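Local coordinates for protein SusD homolog (Bacteroides thetaiotaomicron, PDB 3EHM) that probably binds mucin O-glycans at the cell surface, as a SusD-like outer-membrane lipoprotein serving glycan utilization by a gut symbiont, at residues 453-467 with 481-493. Sequence-based numbering, arbitrary orientation.
Sequences WTEYRRTGFPYLMKP and EDCRVPERFRFAP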
ATOM      1  N   TRP A 453      -3.629  -3.034   1.726  1.00 11.81           N
ATOM      2  CA  TRP A 453      -3.846  -3.686   3.008  1.00 12.52           C
ATOM      3  C   TRP A 453      -4.573  -2.731   3.957  1.00 13.79           C
ATOM      4  O   TRP A 453      -5.461  -3.137   4.703  1.00 16.16           O
ATOM      5  CB  TRP A 453      -2.502  -4.118   3.599  1.00 12.84           C
ATOM      6  CG  TRP A 453      -2.599  -4.759   4.939  1.00 13.26           C
ATOM      7  CD1 TRP A 453      -3.590  -5.590   5.385  1.00 14.95           C
ATOM      8  CD2 TRP A 453      -1.641  -4.674   5.996  1.00 15.07           C
ATOM      9  NE1 TRP A 453      -3.304  -6.030   6.655  1.00 15.04           N
ATOM     10  CE2 TRP A 453      -2.112  -5.483   7.056  1.00 15.04           C
ATOM     11  CE3 TRP A 453      -0.425  -3.996   6.151  1.00 15.58           C
ATOM     12  CZ2 TRP A 453      -1.411  -5.631   8.254  1.00 15.39           C
ATOM     13  CZ3 TRP A 453       0.275  -4.146   7.349  1.00 15.33           C
ATOM     14  CH2 TRP A 453      -0.223  -4.958   8.383  1.00 14.64           C
ATOM     15  N   THR A 454      -4.197  -1.458   3.916  1.00 13.47           N
ATOM     16  CA  THR A 454      -4.837  -0.444   4.750  1.00 13.25           C
ATOM     17  C   THR A 454      -6.299  -0.275   4.332  1.00 12.23           C
ATOM     18  O   THR A 454      -7.198  -0.231   5.176  1.00 11.56           O
ATOM     19  CB  THR A 454      -4.119   0.917   4.616  1.00 13.19           C
ATOM     20  OG1 THR A 454      -2.780   0.795   5.108  1.00 14.67           O
ATOM     21  CG2 THR A 454      -4.845   1.996   5.404  1.00 13.45           C
ATOM     22  N   GLU A 455      -6.538  -0.187   3.027  1.00 11.84           N
ATOM     23  CA  GLU A 455      -7.897  -0.012   2.536  1.00 12.88           C
ATOM     24  C   GLU A 455      -8.791  -1.206   2.832  1.00 11.63           C
ATOM     25  O   GLU A 455      -9.986  -1.038   3.075  1.00 12.27           O
ATOM     26  CB  GLU A 455      -7.887   0.304   1.038  1.00 13.43           C
ATOM     27  CG  GLU A 455      -7.471   1.736   0.762  1.00 14.70           C
ATOM     28  CD  GLU A 455      -8.450   2.741   1.355  1.00 19.53           C
ATOM     29  OE1 GLU A 455      -9.477   3.027   0.704  1.00 21.81           O
ATOM     30  OE2 GLU A 455      -8.205   3.231   2.479  1.00 18.85           O
ATOM     31  N   TYR A 456      -8.227  -2.409   2.815  1.00 11.83           N
ATOM     32  CA  TYR A 456      -9.014  -3.598   3.129  1.00 11.79           C
ATOM     33  C   TYR A 456      -9.428  -3.555   4.600  1.00 11.24           C
ATOM     34  O   TYR A 456     -10.588  -3.785   4.941  1.00 12.14           O
ATOM     35  CB  TYR A 456      -8.213  -4.877   2.887  1.00 12.61           C
ATOM     36  CG  TYR A 456      -8.899  -6.099   3.462  1.00 11.83           C
ATOM     37  CD1 TYR A 456      -9.989  -6.682   2.813  1.00 11.55           C
ATOM     38  CD2 TYR A 456      -8.502  -6.628   4.694  1.00 12.31           C
ATOM     39  CE1 TYR A 456     -10.672  -7.761   3.376  1.00 14.59           C
ATOM     40  CE2 TYR A 456      -9.178  -7.705   5.269  1.00 13.89           C
ATOM     41  CZ  TYR A 456     -10.262  -8.265   4.604  1.00 15.59           C
ATOM     42  OH  TYR A 456     -10.939  -9.322   5.164  1.00 16.64           O
ATOM     43  N   ARG A 457      -8.469  -3.270   5.470  1.00 10.28           N
ATOM     44  CA  ARG A 457      -8.740  -3.196   6.902  1.00 11.07           C
ATOM     45  C   ARG A 457      -9.761  -2.112   7.235  1.00 11.97           C
ATOM     46  O   ARG A 457     -10.585  -2.280   8.136  1.00 12.81           O
ATOM     47  CB  ARG A 457      -7.443  -2.938   7.670  1.00 10.35           C
ATOM     48  CG  ARG A 457      -6.500  -4.136   7.732  1.00 11.26           C
ATOM     49  CD  ARG A 457      -5.195  -3.757   8.412  1.00 11.77           C
ATOM     50  NE  ARG A 457      -4.356  -2.926   7.552  1.00 11.79           N
ATOM     51  CZ  ARG A 457      -3.349  -2.178   7.992  1.00 12.59           C
ATOM     52  NH1 ARG A 457      -3.058  -2.147   9.287  1.00 12.11           N
ATOM     53  NH2 ARG A 457      -2.625  -1.466   7.139  1.00 12.68           N
ATOM     54  N   ARG A 458      -9.715  -1.002   6.505  1.00 13.43           N
ATOM     55  CA  ARG A 458     -10.649   0.094   6.750  1.00 12.98           C
ATOM     56  C   ARG A 458     -12.073  -0.218   6.299  1.00 13.45           C
ATOM     57  O   ARG A 458     -13.030   0.031   7.037  1.00 12.54           O
ATOM     58  CB  ARG A 458     -10.180   1.373   6.040  1.00 13.68           C
ATOM     59  CG  ARG A 458     -11.177   2.536   6.128  1.00 12.16           C
ATOM     60  CD  ARG A 458     -10.674   3.783   5.396  1.00 15.42           C
ATOM     61  NE  ARG A 458     -10.707   3.664   3.935  1.00 11.67           N
ATOM     62  CZ  ARG A 458     -11.759   3.962   3.179  1.00 15.62           C
ATOM     63  NH1 ARG A 458     -12.880   4.403   3.740  1.00 12.46           N
ATOM     64  NH2 ARG A 458     -11.689   3.830   1.857  1.00 13.29           N
ATOM     65  N   THR A 459     -12.202  -0.785   5.100  1.00 12.54           N
ATOM     66  CA  THR A 459     -13.508  -1.077   4.507  1.00 12.37           C
ATOM     67  C   THR A 459     -14.005  -2.517   4.525  1.00 13.45           C
ATOM     68  O   THR A 459     -15.215  -2.758   4.526  1.00 14.68           O
ATOM     69  CB  THR A 459     -13.535  -0.634   3.039  1.00 12.24           C
ATOM     70  OG1 THR A 459     -12.726  -1.526   2.261  1.00 10.36           O
ATOM     71  CG2 THR A 459     -12.987   0.781   2.900  1.00 13.97           C
ATOM     72  N   GLY A 460     -13.084  -3.470   4.509  1.00 12.71           N
ATOM     73  CA  GLY A 460     -13.478  -4.867   4.482  1.00 13.03           C
ATOM     74  C   GLY A 460     -13.468  -5.363   3.046  1.00 11.95           C
ATOM     75  O   GLY A 460     -13.806  -6.514   2.771  1.00 11.58           O
ATOM     76  N   PHE A 461     -13.066  -4.488   2.125  1.00 12.47           N
ATOM     77  CA  PHE A 461     -13.009  -4.839   0.710  1.00 13.80           C
ATOM     78  C   PHE A 461     -11.599  -4.723   0.125  1.00 13.60           C
ATOM     79  O   PHE A 461     -10.781  -3.923   0.578  1.00 12.03           O
ATOM     80  CB  PHE A 461     -13.945  -3.940  -0.102  1.00 13.35           C
ATOM     81  CG  PHE A 461     -15.365  -3.926   0.389  1.00 14.03           C
ATOM     82  CD1 PHE A 461     -16.051  -5.113   0.639  1.00 14.25           C
ATOM     83  CD2 PHE A 461     -16.035  -2.717   0.558  1.00 14.72           C
ATOM     84  CE1 PHE A 461     -17.387  -5.095   1.048  1.00 11.28           C
ATOM     85  CE2 PHE A 461     -17.368  -2.688   0.963  1.00 13.27           C
ATOM     86  CZ  PHE A 461     -18.045  -3.883   1.209  1.00 14.05           C
ATOM     87  N   PRO A 462     -11.292  -5.548  -0.885  1.00 14.59           N
ATOM     88  CA  PRO A 462     -12.198  -6.547  -1.457  1.00 13.57           C
ATOM     89  C   PRO A 462     -12.161  -7.803  -0.591  1.00 13.81           C
ATOM     90  O   PRO A 462     -11.322  -7.914   0.300  1.00 11.55           O
ATOM     91  CB  PRO A 462     -11.600  -6.787  -2.837  1.00 13.18           C
ATOM     92  CG  PRO A 462     -10.126  -6.689  -2.556  1.00 14.36           C
ATOM     93  CD  PRO A 462     -10.039  -5.467  -1.658  1.00 14.20           C
ATOM     94  N   TYR A 463     -13.074  -8.741  -0.832  1.00 13.68           N
ATOM     95  CA  TYR A 463     -13.060  -9.978  -0.066  1.00 14.36           C
ATOM     96  C   TYR A 463     -11.776 -10.695  -0.470  1.00 12.90           C
ATOM     97  O   TYR A 463     -11.377 -10.652  -1.632  1.00 12.96           O
ATOM     98  CB  TYR A 463     -14.287 -10.837  -0.389  1.00 14.35           C
ATOM     99  CG  TYR A 463     -15.596 -10.245   0.100  1.00 15.92           C
ATOM    100  CD1 TYR A 463     -15.629  -9.389   1.206  1.00 16.33           C
ATOM    101  CD2 TYR A 463     -16.804 -10.569  -0.520  1.00 16.21           C
ATOM    102  CE1 TYR A 463     -16.837  -8.870   1.681  1.00 13.83           C
ATOM    103  CE2 TYR A 463     -18.016 -10.060  -0.050  1.00 14.56           C
ATOM    104  CZ  TYR A 463     -18.022  -9.212   1.047  1.00 15.60           C
ATOM    105  OH  TYR A 463     -19.211  -8.709   1.509  1.00 13.94           O
ATOM    106  N   LEU A 464     -11.136 -11.358   0.485  1.00 14.46           N
ATOM    107  CA  LEU A 464      -9.871 -12.026   0.220  1.00 14.40           C
ATOM    108  C   LEU A 464      -9.899 -13.533   0.398  1.00 16.77           C
ATOM    109  O   LEU A 464     -10.753 -14.076   1.098  1.00 16.60           O
ATOM    110  CB  LEU A 464      -8.793 -11.475   1.155  1.00 14.60           C
ATOM    111  CG  LEU A 464      -8.704  -9.960   1.328  1.00 14.34           C
ATOM    112  CD1 LEU A 464      -7.802  -9.642   2.507  1.00 15.52           C
ATOM    113  CD2 LEU A 464      -8.187  -9.320   0.056  1.00 13.10           C
HETATM  114  N   MSE A 465      -8.942 -14.196  -0.241  1.00 16.80           N
HETATM  115  CA  MSE A 465      -8.787 -15.637  -0.105  1.00 17.52           C
HETATM  116  C   MSE A 465      -8.321 -15.761   1.344  1.00 17.37           C
HETATM  117  O   MSE A 465      -7.484 -14.976   1.791  1.00 15.74           O
HETATM  118  CB  MSE A 465      -7.690 -16.150  -1.047  1.00 17.77           C
HETATM  119  CG  MSE A 465      -8.033 -16.068  -2.533  1.00 22.56           C
HETATM  120 SE   MSE A 465      -9.067 -17.591  -3.133  1.00 27.96          SE
HETATM  121  CE  MSE A 465      -9.037 -17.257  -5.043  1.00 21.01           C
ATOM    122  N   LYS A 466      -8.860 -16.728   2.077  1.00 17.52           N
ATOM    123  CA  LYS A 466      -8.488 -16.909   3.478  1.00 18.10           C
ATOM    124  C   LYS A 466      -7.067 -17.443   3.610  1.00 17.29           C
ATOM    125  O   LYS A 466      -6.567 -18.125   2.718  1.00 18.61           O
ATOM    126  CB  LYS A 466      -9.458 -17.882   4.150  1.00 21.80           C
ATOM    127  CG  LYS A 466      -9.366 -19.289   3.590  1.00 23.96           C
ATOM    128  CD  LYS A 466     -10.464 -20.197   4.119  1.00 27.73           C
ATOM    129  CE  LYS A 466     -10.369 -21.572   3.471  1.00 29.03           C
ATOM    130  NZ  LYS A 466     -11.720 -22.188   3.298  1.00 32.93           N
ATOM    131  N   PRO A 467      -6.398 -17.148   4.733  1.00 16.42           N
ATOM    132  CA  PRO A 467      -5.031 -17.642   4.907  1.00 15.75           C
ATOM    133  C   PRO A 467      -4.991 -19.170   4.914  1.00 16.17           C
ATOM    134  O   PRO A 467      -5.887 -19.821   5.438  1.00 15.62           O
ATOM    135  CB  PRO A 467      -4.610 -17.030   6.243  1.00 17.46           C
ATOM    136  CG  PRO A 467      -5.915 -16.893   6.985  1.00 17.83           C
ATOM    137  CD  PRO A 467      -6.839 -16.383   5.914  1.00 17.04           C
ATOM    138  N   GLU A 481     -11.902 -16.442  11.407  1.00 32.12           N
ATOM    139  CA  GLU A 481     -13.276 -16.047  11.101  1.00 31.61           C
ATOM    140  C   GLU A 481     -13.397 -14.532  11.211  1.00 31.61           C
ATOM    141  O   GLU A 481     -14.170 -13.902  10.489  1.00 30.33           O
ATOM    142  CB  GLU A 481     -14.253 -16.713  12.072  1.00 34.20           C
ATOM    143  CG  GLU A 481     -15.449 -17.372  11.395  1.00 36.94           C
ATOM    144  CD  GLU A 481     -16.774 -16.957  12.014  1.00 38.87           C
ATOM    145  OE1 GLU A 481     -17.128 -15.760  11.908  1.00 40.00           O
ATOM    146  OE2 GLU A 481     -17.458 -17.826  12.606  1.00 38.95           O
ATOM    147  N   ASP A 482     -12.626 -13.952  12.124  1.00 31.85           N
ATOM    148  CA  ASP A 482     -12.629 -12.508  12.323  1.00 33.29           C
ATOM    149  C   ASP A 482     -11.447 -11.853  11.609  1.00 32.43           C
ATOM    150  O   ASP A 482     -11.463 -10.646  11.355  1.00 32.98           O
ATOM    151  CB  ASP A 482     -12.566 -12.176  13.815  1.00 34.45           C
ATOM    152  CG  ASP A 482     -13.797 -12.633  14.565  1.00 36.35           C
ATOM    153  OD1 ASP A 482     -14.896 -12.114  14.269  1.00 36.85           O
ATOM    154  OD2 ASP A 482     -13.664 -13.514  15.446  1.00 37.97           O
ATOM    155  N   CYS A 483     -10.427 -12.651  11.288  1.00 30.19           N
ATOM    156  CA  CYS A 483      -9.239 -12.141  10.611  1.00 27.86           C
ATOM    157  C   CYS A 483      -8.717 -12.987   9.454  1.00 23.96           C
ATOM    158  O   CYS A 483      -8.374 -14.161   9.624  1.00 23.52           O
ATOM    159  CB  CYS A 483      -8.087 -11.944  11.612  1.00 27.84           C
ATOM    160  SG  CYS A 483      -8.281 -10.536  12.745  1.00 40.52           S
ATOM    161  N   ARG A 484      -8.662 -12.380   8.275  1.00 20.04           N
ATOM    162  CA  ARG A 484      -8.104 -13.044   7.105  1.00 17.63           C
ATOM    163  C   ARG A 484      -6.737 -12.397   6.893  1.00 15.86           C
ATOM    164  O   ARG A 484      -5.927 -12.878   6.110  1.00 15.24           O
ATOM    165  CB  ARG A 484      -8.999 -12.860   5.878  1.00 17.38           C
ATOM    166  CG  ARG A 484     -10.288 -13.655   5.988  1.00 19.40           C
ATOM    167  CD  ARG A 484     -11.042 -13.752   4.673  1.00 17.05           C
ATOM    168  NE  ARG A 484     -12.266 -14.518   4.866  1.00 16.17           N
ATOM    169  CZ  ARG A 484     -13.180 -14.735   3.930  1.00 18.27           C
ATOM    170  NH1 ARG A 484     -13.021 -14.246   2.707  1.00 16.34           N
ATOM    171  NH2 ARG A 484     -14.268 -15.433   4.231  1.00 16.49           N
ATOM    172  N   VAL A 485      -6.500 -11.300   7.616  1.00 14.64           N
ATOM    173  CA  VAL A 485      -5.228 -10.568   7.580  1.00 12.60           C
ATOM    174  C   VAL A 485      -5.023  -9.935   8.953  1.00 12.69           C
ATOM    175  O   VAL A 485      -5.982  -9.735   9.690  1.00 13.07           O
ATOM    176  CB  VAL A 485      -5.227  -9.415   6.533  1.00 13.42           C
ATOM    177  CG1 VAL A 485      -5.700  -9.929   5.189  1.00 12.82           C
ATOM    178  CG2 VAL A 485      -6.096  -8.256   7.007  1.00 11.64           C
ATOM    179  N   PRO A 486      -3.768  -9.632   9.329  1.00 12.17           N
ATOM    180  CA  PRO A 486      -3.581  -9.011  10.643  1.00 12.29           C
ATOM    181  C   PRO A 486      -4.181  -7.603  10.574  1.00 12.34           C
ATOM    182  O   PRO A 486      -4.232  -6.999   9.498  1.00 11.01           O
ATOM    183  CB  PRO A 486      -2.059  -8.976  10.801  1.00 12.08           C
ATOM    184  CG  PRO A 486      -1.595 -10.137   9.951  1.00 13.97           C
ATOM    185  CD  PRO A 486      -2.475 -10.013   8.736  1.00 12.46           C
ATOM    186  N   GLU A 487      -4.652  -7.085  11.703  1.00 12.25           N
ATOM    187  CA  GLU A 487      -5.229  -5.743  11.730  1.00 12.70           C
ATOM    188  C   GLU A 487      -4.120  -4.689  11.808  1.00 11.90           C
ATOM    189  O   GLU A 487      -4.344  -3.510  11.522  1.00 12.32           O
ATOM    190  CB  GLU A 487      -6.156  -5.579  12.943  1.00 16.29           C
ATOM    191  CG  GLU A 487      -7.422  -6.437  12.938  1.00 16.21           C
ATOM    192  CD  GLU A 487      -8.421  -6.039  11.861  1.00 19.31           C
ATOM    193  OE1 GLU A 487      -8.340  -4.901  11.345  1.00 17.22           O
ATOM    194  OE2 GLU A 487      -9.302  -6.868  11.540  1.00 20.67           O
ATOM    195  N   ARG A 488      -2.921  -5.119  12.190  1.00 13.67           N
ATOM    196  CA  ARG A 488      -1.789  -4.203  12.328  1.00 13.51           C
ATOM    197  C   ARG A 488      -0.548  -4.978  12.734  1.00 15.13           C
ATOM    198  O   ARG A 488      -0.640  -6.134  13.136  1.00 15.69           O
ATOM    199  CB  ARG A 488      -2.080  -3.178  13.433  1.00 13.71           C
ATOM    200  CG  ARG A 488      -2.238  -3.815  14.830  1.00 15.67           C
ATOM    201  CD  ARG A 488      -2.526  -2.785  15.929  1.00 13.72           C
ATOM    202  NE  ARG A 488      -1.353  -1.992  16.306  1.00 12.99           N
ATOM    203  CZ  ARG A 488      -0.433  -2.372  17.190  1.00 15.15           C
ATOM    204  NH1 ARG A 488      -0.534  -3.541  17.808  1.00 14.48           N
ATOM    205  NH2 ARG A 488       0.595  -1.579  17.462  1.00 13.82           N
ATOM    206  N   PHE A 489       0.609  -4.332  12.619  1.00 14.17           N
ATOM    207  CA  PHE A 489       1.864  -4.926  13.060  1.00 14.36           C
ATOM    208  C   PHE A 489       1.918  -4.503  14.525  1.00 13.72           C
ATOM    209  O   PHE A 489       1.273  -3.524  14.903  1.00 13.57           O
ATOM    210  CB  PHE A 489       3.067  -4.301  12.335  1.00 13.12           C
ATOM    211  CG  PHE A 489       3.546  -5.077  11.137  1.00 14.78           C
ATOM    212  CD1 PHE A 489       2.906  -6.245  10.732  1.00 14.73           C
ATOM    213  CD2 PHE A 489       4.648  -4.630  10.407  1.00 15.26           C
ATOM    214  CE1 PHE A 489       3.356  -6.956   9.615  1.00 17.34           C
ATOM    215  CE2 PHE A 489       5.102  -5.334   9.290  1.00 16.19           C
ATOM    216  CZ  PHE A 489       4.453  -6.501   8.897  1.00 15.86           C
ATOM    217  N   ARG A 490       2.660  -5.227  15.356  1.00 13.94           N
ATOM    218  CA  ARG A 490       2.784  -4.833  16.755  1.00 13.56           C
ATOM    219  C   ARG A 490       4.216  -4.342  16.922  1.00 14.56           C
ATOM    220  O   ARG A 490       5.100  -4.738  16.163  1.00 13.70           O
ATOM    221  CB  ARG A 490       2.536  -6.015  17.703  1.00 14.68           C
ATOM    222  CG  ARG A 490       3.665  -7.039  17.733  1.00 16.59           C
ATOM    223  CD  ARG A 490       3.575  -7.961  18.941  1.00 16.23           C
ATOM    224  NE  ARG A 490       4.689  -8.907  18.957  1.00 18.00           N
ATOM    225  CZ  ARG A 490       5.054  -9.623  20.014  1.00 18.57           C
ATOM    226  NH1 ARG A 490       4.391  -9.512  21.158  1.00 18.12           N
ATOM    227  NH2 ARG A 490       6.096 -10.443  19.929  1.00 15.93           N
ATOM    228  N   PHE A 491       4.446  -3.471  17.895  1.00 14.58           N
ATOM    229  CA  PHE A 491       5.796  -2.981  18.138  1.00 15.19           C
ATOM    230  C   PHE A 491       6.590  -4.104  18.787  1.00 15.52           C
ATOM    231  O   PHE A 491       6.012  -5.030  19.363  1.00 15.40           O
ATOM    232  CB  PHE A 491       5.766  -1.767  19.067  1.00 16.39           C
ATOM    233  CG  PHE A 491       5.158  -0.549  18.444  1.00 15.76           C
ATOM    234  CD1 PHE A 491       5.869   0.200  17.516  1.00 16.91           C
ATOM    235  CD2 PHE A 491       3.855  -0.173  18.749  1.00 16.56           C
ATOM    236  CE1 PHE A 491       5.290   1.306  16.898  1.00 15.13           C
ATOM    237  CE2 PHE A 491       3.267   0.933  18.136  1.00 15.07           C
ATOM    238  CZ  PHE A 491       3.987   1.670  17.209  1.00 15.69           C
ATOM    239  N   ALA A 492       7.909  -4.028  18.674  1.00 15.34           N
ATOM    240  CA  ALA A 492       8.784  -5.026  19.273  1.00 17.66           C
ATOM    241  C   ALA A 492       8.727  -4.823  20.787  1.00 19.74           C
ATOM    242  O   ALA A 492       9.013  -3.734  21.281  1.00 19.24           O
ATOM    243  CB  ALA A 492      10.211  -4.837  18.762  1.00 18.20           C
ATOM    244  N   PRO A 493       8.338  -5.865  21.543  1.00 21.43           N
ATOM    245  CA  PRO A 493       8.251  -5.764  23.002  1.00 21.89           C
ATOM    246  C   PRO A 493       9.472  -5.116  23.661  1.00 23.00           C
ATOM    247  O   PRO A 493       9.331  -4.259  24.533  1.00 21.04           O
ATOM    248  CB  PRO A 493       8.058  -7.217  23.431  1.00 23.10           C
ATOM    249  CG  PRO A 493       7.231  -7.769  22.316  1.00 22.84           C
ATOM    250  CD  PRO A 493       7.926  -7.205  21.086  1.00 20.37           C
TER
HETATM  251  O   HOH W   1     -10.422 -10.102   7.696  1.00 19.53           O
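With CG of Trp-453 trans to its backbone N (chi1 178°), the indole leaves the helix edge-first toward the loop 481-493, while a bend at chi3 of Arg-457 (-74°) brings its guanidinium over the rim of one indole face. The two side chains then take successive carbonyls of the loop. Trp-453 NE1 donates to Pro-486 O at 3.1 Å, in the carbonyl plane but with a bent N-H...O angle. Arg-457 NH1 reaches Glu-487 O at 2.9 Å, straighter, from above the carbonyl plane. Its NE bonds to Trp-453 O (3.1 Å), which also accepts the backbone N-H of Arg-457 from the opposite face of its plane; with NH1 bonded to Asp-138 O as well, the guanidinium is fixed in rotation. At its far end the indole turns an edge to the face of Phe-489, a tilted edge-to-face pair, centroids 5.8 Å apart and planes at 60°. Val-485 fills the angle between helix and returning chain: CG2 lies 3.6 Å from Tyr-456 CE2 and also meets the indole edge, and CG1 presses on Leu-464 CD1, itself centred over the tyrosine ring. One water joins Tyr-456 OH to Arg-484 N. Extended Arg-484 passes along 464-467, its NH1 bonding weakly to Leu-464 O (2.8 Å) and also to Gln-529. The arrangement holds an irregular loop along one side of the last turns of helix 449-459 and against the chain that follows it, within the largely helical, TPR-related SusD fold.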